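PDB 1O70: fasciclin-1, which acts as a neural cell adhesion molecule of insects, the deposited piece being its third and fourth FAS1 domains. Local coordinates for residues 242-247 with 286-291. Residues are numbered along the deposited sequence; the frame is centred on the assembly and turned at random.
Sequences YTMKDL and INVYRP
M244, on the first turn of helix 244-253, meets two residues of strand 284-295: V288 with the far end of its chain and P291 with the near end. The thioether end and the two methyls of V288 reach toward each other tip to tip; SD lies 4.0 Å from V288 CG2, and CE also falls against both methyls, though its exact place is doubtful. Nearer the backbone, M244 CB and P291 CB are 4.1 Å apart, and there the methionine chain runs roughly at a right angle to the proline ring. With CG anti to the backbone N (chi1 -153°) and bends following at chi2 and chi3, one side chain serves both neighbours. The contact is purely apolar and small, 126 Å² over both sides. It belongs to the fourth FAS1 domain, where it sets the start of the helix against a central strand of the mixed sheet. That strand is kinked here by a classic beta bulge, Y289 and R290 both facing V302; V288 and P291, on either side of the bulge, both turn to M244. Y277 and H301, from the two flanking strands, also touch M244. Behind it the helix start is fixed by a capping box: T243 N gives a straight bond to D246 OD2 (2.9 Å), entering from above the carboxylate plane, while D246 N returns a weak one to T243 OG1. D292, the residue after P291, accepts from M244 N through OD1, and R290 on the bulge forms salt bridges with D168, within the fourth FAS1 domain, and with E127 of the third.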
loop_
_atom_site.group_PDB
_atom_site.type_symbol
_atom_site.label_atom_id
_atom_site.label_comp_id
_atom_site.label_asym_id
_atom_site.label_seq_id
_atom_site.Cartn_x
_atom_site.Cartn_y
_atom_site.Cartn_z
ATOM N N TYR A 242 8.103 -6.690 -8.745
ATOM C CA TYR A 242 9.197 -5.795 -8.446
ATOM C C TYR A 242 8.886 -4.858 -7.296
ATOM O O TYR A 242 7.889 -4.135 -7.330
ATOM C CB TYR A 242 9.553 -5.002 -9.701
ATOM C CG TYR A 242 9.927 -5.892 -10.864
ATOM C CD1 TYR A 242 8.952 -6.562 -11.604
ATOM C CD2 TYR A 242 11.268 -6.099 -11.198
ATOM C CE1 TYR A 242 9.307 -7.416 -12.646
ATOM C CE2 TYR A 242 11.631 -6.949 -12.235
ATOM C CZ TYR A 242 10.647 -7.605 -12.955
ATOM O OH TYR A 242 11.009 -8.448 -13.979
ATOM N N THR A 243 9.714 -4.889 -6.259
ATOM C CA THR A 243 9.492 -3.980 -5.151
ATOM C C THR A 243 10.185 -2.697 -5.565
ATOM O O THR A 243 11.069 -2.704 -6.431
ATOM C CB THR A 243 10.104 -4.470 -3.815
ATOM O OG1 THR A 243 11.535 -4.502 -3.913
ATOM C CG2 THR A 243 9.584 -5.851 -3.470
ATOM N N MET A 244 9.778 -1.595 -4.960
ATOM C CA MET A 244 10.368 -0.324 -5.304
ATOM C C MET A 244 11.881 -0.424 -5.063
ATOM O O MET A 244 12.671 0.180 -5.785
ATOM C CB MET A 244 9.716 0.787 -4.474
ATOM C CG MET A 244 9.727 2.153 -5.116
ATOM S SD MET A 244 9.173 2.220 -6.816
ATOM C CE MET A 244 7.447 2.357 -6.657
ATOM N N LYS A 245 12.280 -1.224 -4.077
ATOM C CA LYS A 245 13.697 -1.404 -3.761
ATOM C C LYS A 245 14.394 -2.188 -4.867
ATOM O O LYS A 245 15.609 -2.088 -5.031
ATOM C CB LYS A 245 13.856 -2.138 -2.429
ATOM C CG LYS A 245 15.127 -1.805 -1.681
ATOM C CD LYS A 245 15.131 -2.463 -0.318
ATOM C CE LYS A 245 16.399 -2.127 0.456
ATOM N NZ LYS A 245 16.503 -2.899 1.733
ATOM N N ASP A 246 13.631 -2.977 -5.621
ATOM C CA ASP A 246 14.215 -3.737 -6.724
ATOM C C ASP A 246 14.491 -2.780 -7.874
ATOM O O ASP A 246 15.580 -2.774 -8.437
ATOM C CB ASP A 246 13.273 -4.838 -7.230
ATOM C CG ASP A 246 13.074 -5.962 -6.227
ATOM O OD1 ASP A 246 13.961 -6.184 -5.370
ATOM O OD2 ASP A 246 12.032 -6.646 -6.316
ATOM N N LEU A 247 13.497 -1.966 -8.210
ATOM C CA LEU A 247 13.633 -1.017 -9.304
ATOM C C LEU A 247 14.828 -0.093 -9.076
ATOM O O LEU A 247 15.530 0.270 -10.018
ATOM C CB LEU A 247 12.350 -0.196 -9.445
ATOM C CG LEU A 247 11.078 -1.043 -9.531
ATOM C CD1 LEU A 247 9.867 -0.136 -9.606
ATOM C CD2 LEU A 247 11.143 -1.960 -10.749
ATOM N N ILE A 286 7.704 11.531 -11.468
ATOM C CA ILE A 286 6.533 11.272 -10.647
ATOM C C ILE A 286 6.899 10.627 -9.310
ATOM O O ILE A 286 7.594 9.609 -9.265
ATOM C CB ILE A 286 5.527 10.330 -11.370
ATOM C CG1 ILE A 286 4.948 11.002 -12.615
ATOM C CG2 ILE A 286 4.384 9.956 -10.421
ATOM C CD1 ILE A 286 5.766 10.831 -13.861
ATOM N N ASN A 287 6.405 11.212 -8.222
ATOM C CA ASN A 287 6.678 10.675 -6.898
ATOM C C ASN A 287 5.814 9.454 -6.633
ATOM O O ASN A 287 4.634 9.419 -7.001
ATOM C CB ASN A 287 6.398 11.715 -5.810
ATOM C CG ASN A 287 7.397 12.853 -5.813
ATOM O OD1 ASN A 287 8.537 12.706 -6.268
ATOM N ND2 ASN A 287 6.985 13.990 -5.275
ATOM N N VAL A 288 6.412 8.445 -6.010
ATOM C CA VAL A 288 5.690 7.234 -5.657
ATOM C C VAL A 288 5.086 7.509 -4.273
ATOM O O VAL A 288 5.797 7.520 -3.274
ATOM C CB VAL A 288 6.651 6.014 -5.590
ATOM C CG1 VAL A 288 5.870 4.750 -5.265
ATOM C CG2 VAL A 288 7.387 5.852 -6.907
ATOM N N TYR A 289 3.778 7.750 -4.228
ATOM C CA TYR A 289 3.081 8.059 -2.979
ATOM C C TYR A 289 2.989 6.885 -1.999
ATOM O O TYR A 289 3.248 7.043 -0.809
ATOM C CB TYR A 289 1.680 8.590 -3.286
ATOM C CG TYR A 289 0.927 9.052 -2.070
ATOM C CD1 TYR A 289 1.393 10.118 -1.300
ATOM C CD2 TYR A 289 -0.247 8.413 -1.674
ATOM C CE1 TYR A 289 0.709 10.537 -0.156
ATOM C CE2 TYR A 289 -0.939 8.827 -0.532
ATOM C CZ TYR A 289 -0.454 9.888 0.221
ATOM O OH TYR A 289 -1.129 10.291 1.354
ATOM N N ARG A 290 2.589 5.716 -2.480
ATOM C CA ARG A 290 2.521 4.534 -1.625
ATOM C C ARG A 290 3.290 3.440 -2.353
ATOM O O ARG A 290 2.792 2.837 -3.314
ATOM C CB ARG A 290 1.074 4.082 -1.411
ATOM C CG ARG A 290 0.302 4.865 -0.364
ATOM C CD ARG A 290 -1.166 4.540 -0.440
ATOM N NE ARG A 290 -1.420 3.116 -0.252
ATOM C CZ ARG A 290 -2.529 2.510 -0.661
ATOM N NH1 ARG A 290 -3.476 3.212 -1.285
ATOM N NH2 ARG A 290 -2.688 1.209 -0.445
ATOM N N PRO A 291 4.532 3.201 -1.936
ATOM C CA PRO A 291 5.304 2.157 -2.601
ATOM C C PRO A 291 5.032 0.796 -1.992
ATOM O O PRO A 291 4.620 0.676 -0.837
ATOM C CB PRO A 291 6.732 2.583 -2.335
ATOM C CG PRO A 291 6.626 3.119 -0.939
ATOM C CD PRO A 291 5.394 4.006 -1.054
#